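Local coordinates for protein V-type ATP synthase alpha chain (Nanoarchaeum equitans Kin4-M, PDB 5BN3) that acts as subunit A of a V-type ATP synthase, with a P-loop nucleotide-binding domain that holds adenosine-5'-diphosphate in this crystal, at residues F211-G216 / T374-V379; H514-T519 / Q561-L566; D130-V135 / H142-P147. One frame throughout, in Å; residues are numbered along the deposited sequence.

Contact 1 of 3, residues F211-G216 / T374-V379. With MG (magnesium ion), chain L.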
loop_
_atom_site.group_PDB
_atom_site.type_symbol
_atom_site.label_atom_id
_atom_site.label_comp_id
_atom_site.label_asym_id
_atom_site.label_seq_id
_atom_site.Cartn_x
_atom_site.Cartn_y
_atom_site.Cartn_z
ATOM N N PHE A 211 -25.795 -23.401 -2.160
ATOM C CA PHE A 211 -24.434 -23.722 -1.718
ATOM C C PHE A 211 -24.375 -24.668 -0.516
ATOM O O PHE A 211 -23.735 -24.351 0.488
ATOM C CB PHE A 211 -23.675 -22.428 -1.395
ATOM C CG PHE A 211 -23.761 -21.386 -2.482
ATOM C CD1 PHE A 211 -22.956 -21.474 -3.608
ATOM C CD2 PHE A 211 -24.645 -20.321 -2.377
ATOM C CE1 PHE A 211 -23.031 -20.521 -4.612
ATOM C CE2 PHE A 211 -24.725 -19.364 -3.376
ATOM C CZ PHE A 211 -23.916 -19.466 -4.494
ATOM N N PRO A 212 -25.005 -25.851 -0.625
ATOM C CA PRO A 212 -25.064 -26.717 0.557
ATOM C C PRO A 212 -23.742 -27.412 0.850
ATOM O O PRO A 212 -22.949 -27.639 -0.064
ATOM C CB PRO A 212 -26.110 -27.763 0.161
ATOM C CG PRO A 212 -25.961 -27.879 -1.317
ATOM C CD PRO A 212 -25.632 -26.484 -1.801
ATOM N N ILE A 213 -23.508 -27.730 2.119
ATOM C CA ILE A 213 -22.406 -28.605 2.495
ATOM C C ILE A 213 -22.976 -29.916 3.019
ATOM O O ILE A 213 -24.177 -30.021 3.281
ATOM C CB ILE A 213 -21.507 -27.983 3.584
ATOM C CG1 ILE A 213 -22.311 -27.669 4.846
ATOM C CG2 ILE A 213 -20.843 -26.735 3.072
ATOM C CD1 ILE A 213 -21.459 -27.105 5.980
ATOM N N ALA A 214 -22.116 -30.910 3.187
ATOM C CA ALA A 214 -22.551 -32.188 3.738
ATOM C C ALA A 214 -22.438 -32.169 5.258
ATOM O O ALA A 214 -21.717 -31.336 5.818
ATOM C CB ALA A 214 -21.722 -33.313 3.165
ATOM N N LYS A 215 -23.150 -33.080 5.920
ATOM C CA LYS A 215 -22.987 -33.266 7.359
ATOM C C LYS A 215 -21.552 -33.678 7.644
ATOM O O LYS A 215 -21.051 -34.648 7.069
ATOM C CB LYS A 215 -23.933 -34.346 7.893
ATOM C CG LYS A 215 -25.337 -33.867 8.215
ATOM C CD LYS A 215 -26.004 -34.804 9.217
ATOM C CE LYS A 215 -27.433 -34.389 9.509
ATOM N NZ LYS A 215 -27.527 -32.971 9.945
ATOM N N GLY A 216 -20.895 -32.944 8.533
ATOM C CA GLY A 216 -19.499 -33.194 8.830
ATOM C C GLY A 216 -18.597 -32.287 8.018
ATOM O O GLY A 216 -17.375 -32.343 8.141
ATOM N N THR A 374 -19.988 -30.721 12.213
ATOM C CA THR A 374 -20.038 -29.728 11.149
ATOM C C THR A 374 -19.645 -28.364 11.727
ATOM O O THR A 374 -20.129 -27.974 12.789
ATOM C CB THR A 374 -21.450 -29.679 10.533
ATOM O OG1 THR A 374 -21.881 -31.014 10.218
ATOM C CG2 THR A 374 -21.458 -28.837 9.275
ATOM N N ILE A 375 -18.756 -27.644 11.045
ATOM C CA ILE A 375 -18.231 -26.391 11.589
ATOM C C ILE A 375 -18.482 -25.195 10.680
ATOM O O ILE A 375 -18.064 -25.182 9.522
ATOM C CB ILE A 375 -16.719 -26.493 11.885
ATOM C CG1 ILE A 375 -16.466 -27.513 13.000
ATOM C CG2 ILE A 375 -16.156 -25.141 12.292
ATOM C CD1 ILE A 375 -14.999 -27.697 13.337
ATOM N N ILE A 376 -19.166 -24.190 11.219
ATOM C CA ILE A 376 -19.410 -22.948 10.497
ATOM C C ILE A 376 -18.631 -21.820 11.170
ATOM O O ILE A 376 -18.892 -21.491 12.328
ATOM C CB ILE A 376 -20.910 -22.586 10.480
ATOM C CG1 ILE A 376 -21.757 -23.797 10.072
ATOM C CG2 ILE A 376 -21.168 -21.409 9.547
ATOM C CD1 ILE A 376 -21.454 -24.319 8.683
ATOM N N GLY A 377 -17.676 -21.234 10.451
ATOM C CA GLY A 377 -16.867 -20.160 11.000
ATOM C C GLY A 377 -17.127 -18.812 10.353
ATOM O O GLY A 377 -16.879 -18.621 9.162
ATOM N N ALA A 378 -17.631 -17.871 11.141
ATOM C CA ALA A 378 -17.807 -16.504 10.665
ATOM C C ALA A 378 -16.457 -15.788 10.656
ATOM O O ALA A 378 -15.608 -16.032 11.517
ATOM C CB ALA A 378 -18.794 -15.762 11.538
ATOM N N VAL A 379 -16.251 -14.920 9.670
ATOM C CA VAL A 379 -15.014 -14.153 9.569
ATOM C C VAL A 379 -15.351 -12.674 9.429
ATOM O O VAL A 379 -16.301 -12.319 8.732
ATOM C CB VAL A 379 -14.160 -14.601 8.362
ATOM C CG1 VAL A 379 -12.777 -13.967 8.425
ATOM C CG2 VAL A 379 -14.031 -16.107 8.327
HETATM MG MG MG L . -22.812 -32.547 11.746
#

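Contact 2 of 3, residues H514-T519 / Q561-L566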
loop_
_atom_site.group_PDB
_atom_site.type_symbol
_atom_site.label_atom_id
_atom_site.label_comp_id
_atom_site.label_asym_id
_atom_site.label_seq_id
_atom_site.Cartn_x
_atom_site.Cartn_y
_atom_site.Cartn_z
ATOM N N HIS A 514 -40.036 -22.285 -11.561
ATOM C CA HIS A 514 -39.676 -22.973 -12.796
ATOM C C HIS A 514 -40.875 -23.097 -13.730
ATOM O O HIS A 514 -40.745 -22.944 -14.945
ATOM C CB HIS A 514 -39.110 -24.359 -12.490
ATOM C CG HIS A 514 -38.906 -25.210 -13.703
ATOM N ND1 HIS A 514 -38.033 -24.866 -14.714
ATOM C CD2 HIS A 514 -39.460 -26.389 -14.070
ATOM C CE1 HIS A 514 -38.059 -25.797 -15.650
ATOM N NE2 HIS A 514 -38.917 -26.733 -15.285
ATOM N N LYS A 515 -42.040 -23.382 -13.155
ATOM C CA LYS A 515 -43.271 -23.527 -13.926
ATOM C C LYS A 515 -43.685 -22.198 -14.551
ATOM O O LYS A 515 -44.153 -22.156 -15.687
ATOM C CB LYS A 515 -44.393 -24.076 -13.038
ATOM C CG LYS A 515 -45.684 -24.398 -13.778
ATOM C CD LYS A 515 -46.759 -24.920 -12.828
ATOM C CE LYS A 515 -46.447 -26.320 -12.315
ATOM N NZ LYS A 515 -46.674 -27.373 -13.343
ATOM N N TYR A 516 -43.508 -21.114 -13.801
ATOM C CA TYR A 516 -43.774 -19.778 -14.318
ATOM C C TYR A 516 -42.814 -19.460 -15.457
ATOM O O TYR A 516 -43.202 -18.868 -16.461
ATOM C CB TYR A 516 -43.632 -18.739 -13.204
ATOM C CG TYR A 516 -43.843 -17.308 -13.654
ATOM C CD1 TYR A 516 -45.120 -16.813 -13.875
ATOM C CD2 TYR A 516 -42.767 -16.450 -13.843
ATOM C CE1 TYR A 516 -45.321 -15.507 -14.282
ATOM C CE2 TYR A 516 -42.961 -15.140 -14.249
ATOM C CZ TYR A 516 -44.240 -14.676 -14.466
ATOM O OH TYR A 516 -44.446 -13.378 -14.869
ATOM N N TYR A 517 -41.562 -19.875 -15.288
ATOM C CA TYR A 517 -40.496 -19.602 -16.249
ATOM C C TYR A 517 -40.754 -20.234 -17.612
ATOM O O TYR A 517 -40.652 -19.562 -18.639
ATOM C CB TYR A 517 -39.158 -20.096 -15.692
ATOM C CG TYR A 517 -37.956 -19.790 -16.558
ATOM C CD1 TYR A 517 -37.789 -18.542 -17.138
ATOM C CD2 TYR A 517 -36.975 -20.744 -16.773
ATOM C CE1 TYR A 517 -36.687 -18.260 -17.919
ATOM C CE2 TYR A 517 -35.865 -20.470 -17.551
ATOM C CZ TYR A 517 -35.729 -19.226 -18.122
ATOM O OH TYR A 517 -34.634 -18.940 -18.900
ATOM N N VAL A 518 -41.083 -21.523 -17.617
ATOM C CA VAL A 518 -41.321 -22.244 -18.865
ATOM C C VAL A 518 -42.538 -21.699 -19.613
ATOM O O VAL A 518 -42.593 -21.749 -20.843
ATOM C CB VAL A 518 -41.473 -23.770 -18.638
ATOM C CG1 VAL A 518 -40.226 -24.343 -17.990
ATOM C CG2 VAL A 518 -42.686 -24.072 -17.782
ATOM N N THR A 519 -43.504 -21.173 -18.868
ATOM C CA THR A 519 -44.701 -20.583 -19.457
ATOM C C THR A 519 -44.394 -19.245 -20.126
ATOM O O THR A 519 -44.768 -19.018 -21.279
ATOM C CB THR A 519 -45.797 -20.377 -18.400
ATOM O OG1 THR A 519 -46.172 -21.644 -17.847
ATOM C CG2 THR A 519 -47.017 -19.713 -19.019
ATOM N N GLN A 561 -53.207 -22.453 -11.606
ATOM C CA GLN A 561 -54.326 -22.254 -12.524
ATOM C C GLN A 561 -54.136 -20.947 -13.273
ATOM O O GLN A 561 -54.286 -20.891 -14.492
ATOM C CB GLN A 561 -55.668 -22.216 -11.787
ATOM C CG GLN A 561 -55.759 -23.066 -10.534
ATOM C CD GLN A 561 -55.294 -24.494 -10.733
ATOM O OE1 GLN A 561 -55.538 -25.106 -11.773
ATOM N NE2 GLN A 561 -54.611 -25.035 -9.729
ATOM N N GLU A 562 -53.796 -19.899 -12.528
ATOM C CA GLU A 562 -53.602 -18.564 -13.086
ATOM C C GLU A 562 -52.545 -18.567 -14.188
ATOM O O GLU A 562 -52.547 -17.709 -15.070
ATOM C CB GLU A 562 -53.227 -17.582 -11.976
ATOM C CG GLU A 562 -53.618 -16.142 -12.249
ATOM C CD GLU A 562 -53.561 -15.288 -10.999
ATOM O OE1 GLU A 562 -53.483 -15.860 -9.891
ATOM O OE2 GLU A 562 -53.593 -14.045 -11.121
ATOM N N ILE A 563 -51.647 -19.547 -14.135
ATOM C CA ILE A 563 -50.754 -19.821 -15.252
ATOM C C ILE A 563 -51.557 -20.582 -16.315
ATOM O O ILE A 563 -51.250 -21.721 -16.671
ATOM C CB ILE A 563 -49.498 -20.601 -14.794
ATOM C CG1 ILE A 563 -48.797 -19.852 -13.660
ATOM C CG2 ILE A 563 -48.513 -20.765 -15.927
ATOM C CD1 ILE A 563 -47.537 -20.532 -13.160
ATOM N N LEU A 564 -52.619 -19.938 -16.790
ATOM C CA LEU A 564 -53.421 -20.455 -17.886
ATOM C C LEU A 564 -53.030 -19.697 -19.139
ATOM O O LEU A 564 -53.542 -18.609 -19.402
ATOM C CB LEU A 564 -54.898 -20.274 -17.604
ATOM N N SER A 565 -52.111 -20.275 -19.904
ATOM C CA SER A 565 -51.614 -19.647 -21.120
ATOM C C SER A 565 -52.555 -19.896 -22.292
ATOM O O SER A 565 -52.249 -19.546 -23.432
ATOM C CB SER A 565 -50.209 -20.158 -21.440
ATOM O OG SER A 565 -50.110 -21.557 -21.237
ATOM N N LEU A 566 -53.703 -20.498 -21.997
ATOM C CA LEU A 566 -54.714 -20.792 -23.005
ATOM C C LEU A 566 -55.390 -19.517 -23.497
ATOM O O LEU A 566 -54.817 -18.758 -24.279
ATOM C CB LEU A 566 -55.747 -21.755 -22.444
#

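Contact 3 of 3, residues D130-V135 / H142-P147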
loop_
_atom_site.group_PDB
_atom_site.type_symbol
_atom_site.label_atom_id
_atom_site.label_comp_id
_atom_site.label_asym_id
_atom_site.label_seq_id
_atom_site.Cartn_x
_atom_site.Cartn_y
_atom_site.Cartn_z
ATOM N N ASP A 130 -16.728 -46.770 24.673
ATOM C CA ASP A 130 -17.957 -47.559 24.736
ATOM C C ASP A 130 -19.063 -46.843 25.511
ATOM O O ASP A 130 -18.794 -46.126 26.476
ATOM C CB ASP A 130 -17.697 -48.929 25.371
ATOM C CG ASP A 130 -17.013 -49.898 24.425
ATOM O OD1 ASP A 130 -17.057 -49.673 23.197
ATOM O OD2 ASP A 130 -16.443 -50.896 24.914
ATOM N N ILE A 131 -20.306 -47.044 25.084
ATOM C CA ILE A 131 -21.459 -46.516 25.803
ATOM C C ILE A 131 -21.793 -47.428 26.983
ATOM O O ILE A 131 -22.239 -48.561 26.795
ATOM C CB ILE A 131 -22.689 -46.398 24.878
ATOM C CG1 ILE A 131 -22.386 -45.457 23.708
ATOM C CG2 ILE A 131 -23.895 -45.902 25.653
ATOM C CD1 ILE A 131 -23.492 -45.390 22.675
ATOM N N ILE A 132 -21.570 -46.934 28.197
ATOM C CA ILE A 132 -21.795 -47.727 29.402
ATOM C C ILE A 132 -23.234 -47.582 29.899
ATOM O O ILE A 132 -23.724 -48.413 30.668
ATOM C CB ILE A 132 -20.781 -47.358 30.514
ATOM C CG1 ILE A 132 -20.728 -48.446 31.590
ATOM C CG2 ILE A 132 -21.099 -45.995 31.119
ATOM C CD1 ILE A 132 -19.620 -48.250 32.593
ATOM N N GLY A 133 -23.909 -46.530 29.441
ATOM C CA GLY A 133 -25.293 -46.284 29.809
ATOM C C GLY A 133 -25.813 -44.964 29.267
ATOM O O GLY A 133 -25.101 -44.264 28.547
ATOM N N THR A 134 -27.053 -44.621 29.610
ATOM C CA THR A 134 -27.653 -43.372 29.142
ATOM C C THR A 134 -28.238 -42.536 30.277
ATOM O O THR A 134 -28.630 -43.066 31.318
ATOM C CB THR A 134 -28.752 -43.615 28.081
ATOM O OG1 THR A 134 -29.776 -44.455 28.627
ATOM C CG2 THR A 134 -28.172 -44.270 26.839
ATOM N N VAL A 135 -28.289 -41.225 30.060
ATOM C CA VAL A 135 -28.922 -40.300 30.994
ATOM C C VAL A 135 -29.888 -39.400 30.231
ATOM O O VAL A 135 -29.510 -38.784 29.234
ATOM C CB VAL A 135 -27.875 -39.420 31.704
ATOM C CG1 VAL A 135 -28.551 -38.302 32.476
ATOM C CG2 VAL A 135 -27.020 -40.253 32.637
ATOM N N HIS A 142 -28.519 -38.584 26.557
ATOM C CA HIS A 142 -27.084 -38.404 26.723
ATOM C C HIS A 142 -26.427 -39.760 26.927
ATOM O O HIS A 142 -26.744 -40.481 27.876
ATOM C CB HIS A 142 -26.796 -37.488 27.912
ATOM C CG HIS A 142 -25.399 -36.949 27.937
ATOM N ND1 HIS A 142 -25.125 -35.619 28.182
ATOM C CD2 HIS A 142 -24.203 -37.555 27.763
ATOM C CE1 HIS A 142 -23.819 -35.431 28.151
ATOM N NE2 HIS A 142 -23.234 -36.587 27.901
ATOM N N ARG A 143 -25.514 -40.109 26.029
ATOM C CA ARG A 143 -24.826 -41.387 26.110
ATOM C C ARG A 143 -23.526 -41.265 26.891
ATOM O O ARG A 143 -22.619 -40.522 26.509
ATOM C CB ARG A 143 -24.592 -41.947 24.704
ATOM C CG ARG A 143 -25.896 -42.352 24.023
ATOM C CD ARG A 143 -25.769 -42.455 22.516
ATOM N NE ARG A 143 -27.072 -42.679 21.889
ATOM C CZ ARG A 143 -27.304 -42.601 20.583
ATOM N NH1 ARG A 143 -26.322 -42.300 19.745
ATOM N NH2 ARG A 143 -28.522 -42.818 20.112
ATOM N N ILE A 144 -23.454 -41.986 28.005
ATOM C CA ILE A 144 -22.267 -41.962 28.848
ATOM C C ILE A 144 -21.195 -42.843 28.224
ATOM O O ILE A 144 -21.252 -44.070 28.316
ATOM C CB ILE A 144 -22.581 -42.430 30.281
ATOM C CG1 ILE A 144 -23.807 -41.688 30.820
ATOM C CG2 ILE A 144 -21.377 -42.219 31.192
ATOM C CD1 ILE A 144 -23.665 -40.168 30.820
ATOM N N ILE A 145 -20.229 -42.211 27.565
ATOM C CA ILE A 145 -19.132 -42.934 26.943
ATOM C C ILE A 145 -17.909 -42.894 27.849
ATOM O O ILE A 145 -17.509 -41.829 28.325
ATOM C CB ILE A 145 -18.794 -42.373 25.543
ATOM C CG1 ILE A 145 -18.622 -40.854 25.593
ATOM C CG2 ILE A 145 -19.890 -42.737 24.547
ATOM C CD1 ILE A 145 -18.156 -40.255 24.281
ATOM N N VAL A 146 -17.332 -44.065 28.101
ATOM C CA VAL A 146 -16.146 -44.161 28.939
ATOM C C VAL A 146 -14.973 -43.507 28.221
ATOM O O VAL A 146 -14.939 -43.488 26.988
ATOM C CB VAL A 146 -15.824 -45.630 29.288
ATOM C CG1 VAL A 146 -16.983 -46.261 30.035
ATOM C CG2 VAL A 146 -15.521 -46.426 28.036
ATOM N N PRO A 147 -14.021 -42.944 28.985
ATOM C CA PRO A 147 -12.866 -42.273 28.375
ATOM C C PRO A 147 -12.119 -43.196 27.417
ATOM O O PRO A 147 -12.120 -44.410 27.629
ATOM C CB PRO A 147 -11.978 -41.950 29.578
ATOM C CG PRO A 147 -12.924 -41.844 30.725
ATOM C CD PRO A 147 -13.998 -42.859 30.458
#

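Contact 1 of 3, residues F211-G216 / T374-V379
T374 reaches across to the loop 211-216 with both branches of its side chain, and each has a different job. With chi1 at -49°, OG1 lies beside its own backbone N and faces G216, while CG2 swings anti to that N and turns to I213. The backbone N of G216 donates to OG1 at 2.7 Å, a nearly straight bond with 163° at the hydrogen. The same oxygen also binds a magnesium ion, with T374 OG1 2.4 Å from the metal, so two partners grip it and fix the rotation of the side chain; S372 gives the ion a second hydroxyl. G216 has a positive phi, a conformation in which any CB would press on the carbonyl oxygen of K215.

The apolar branch meets I213 tip to tip: I213 CD1 is 3.7 Å from T374 CG2. I213 places CG1 between its backbone N and carbonyl carbon (chi1 59°), then runs out extended, which carries CD1 over to the strand. The same methyl lies 3.9 Å from I376 CD1, the two isoleucines crossing at a slant. The amine of K215 bonds to the carbonyl oxygen of D241.

Just beyond, I375 pairs with G217 through the backbone, so the contact sits where strand 218-222, leading into the P-loop, comes alongside strand 370-379. It is part of the central, largely parallel sheet of the P-loop nucleotide-binding domain, with this magnesium at the T374 end of the segment and the bound adenosine-5'-diphosphate toward the other.

Contact 2 of 3, residues H514-T519 / Q561-L566
I563 is the residue that does most of the touching here, and its two ends face different parts of helix 503-523. CG2 goes to T519 and CD1 to the backbone and CB of Y516. The division follows from its torsions: CG1 lies beside the backbone N (chi1 -55°) and the chain then runs out extended, so CD1 ends well away from CG2.

T519 meets the isoleucine at a slant, with both of its branches against one methyl. T519 OG1 comes to 3.2 Å from I563 CG2, a close approach, and T519 CG2 lies 3.6 Å from the same carbon. The hydroxyl is already engaged within its own helix: T519 OG1 donates to the carbonyl oxygen of K515 one turn back at 3.0 Å, tilted 19° from the carbonyl plane. This ties down the rotation of the side chain and turns its CG2 toward S565, whose CB is 4.0 Å from T519 CG2.

The setting is the helical C-terminal region of the subunit, where the last modelled residues fold back on helix 503-523. Helix 552-562 has just ended, and I563 forms the centre of an inverse gamma turn; its side chain lies against the earlier helix, where I512 also touches it.

At the other end of the isoleucine, CD1 lies 4.0 Å from Y516 CA and 4.3 Å from Y516 CB. It sits at the edge of the tyrosine ring, near its plane, rather than over a face. That ring points on into the helical bundle, among side chains of helices 472-489 and 537-542, and its OH bonds to NE2 of H479. K515 adds a looser contact at the solvent side, its CG 4.3 Å from I563 CD1.

Contact 3 of 3, residues D130-V135 / H142-P147
I144 packs against V135 and I132 of the neighbouring strand: I144 CD1 is 3.8 Å from V135 CG2, and I144 CG2 is 3.8 Å from I132 CG2. With CG1 beside the backbone N (chi1 -49°) and CG2 anti to it, the two branches spread along that strand. The backbone of I144 is held as well: its O takes the N of I132 at 2.9 Å, almost in line with the carbonyl, and its N donates to O of G133 at the same distance. I132 and G133 thus both face I144, a beta bulge in this antiparallel hairpin.

At the far end V135 and H142 exchange two backbone bonds, V135 N to H142 O at 2.8 Å and its return. At the near end V146 N bonds to D130 O, and the V146 and I132 side chains cross at about a right angle, CG1 of V146 4.0 Å from CB of I132.

H142 bonds through ND1 to E137 and NE2 to Y307; R143 pairs with E141 and gives NH1 to O of Q311. Between the two segments themselves, hydrogen bonding is all backbone to backbone and side chains meet through carbon, so their pairing probably depends little on ionisation.

How the contacts relate
From the N terminus, contact 3 comes first: it zips up a tight hairpin in the barrel-sandwich domain, with only six residues between its segments. Contact 1 follows and closes a far longer loop of 157 residues, bringing the entry to strand 218-222 beside strand 370-379 within the nucleotide-binding domain. Contact 2 comes last, closing a loop of 41 residues in the helical C-terminal region and laying the end of the modelled chain on helix 503-523. The three are in series; none nests in or crosses another. Contact 1 is the central one, its nearest atoms about 13 Å from contact 3 and about 17 Å from contact 2, whereas contacts 2 and 3 have centres 56 Å apart.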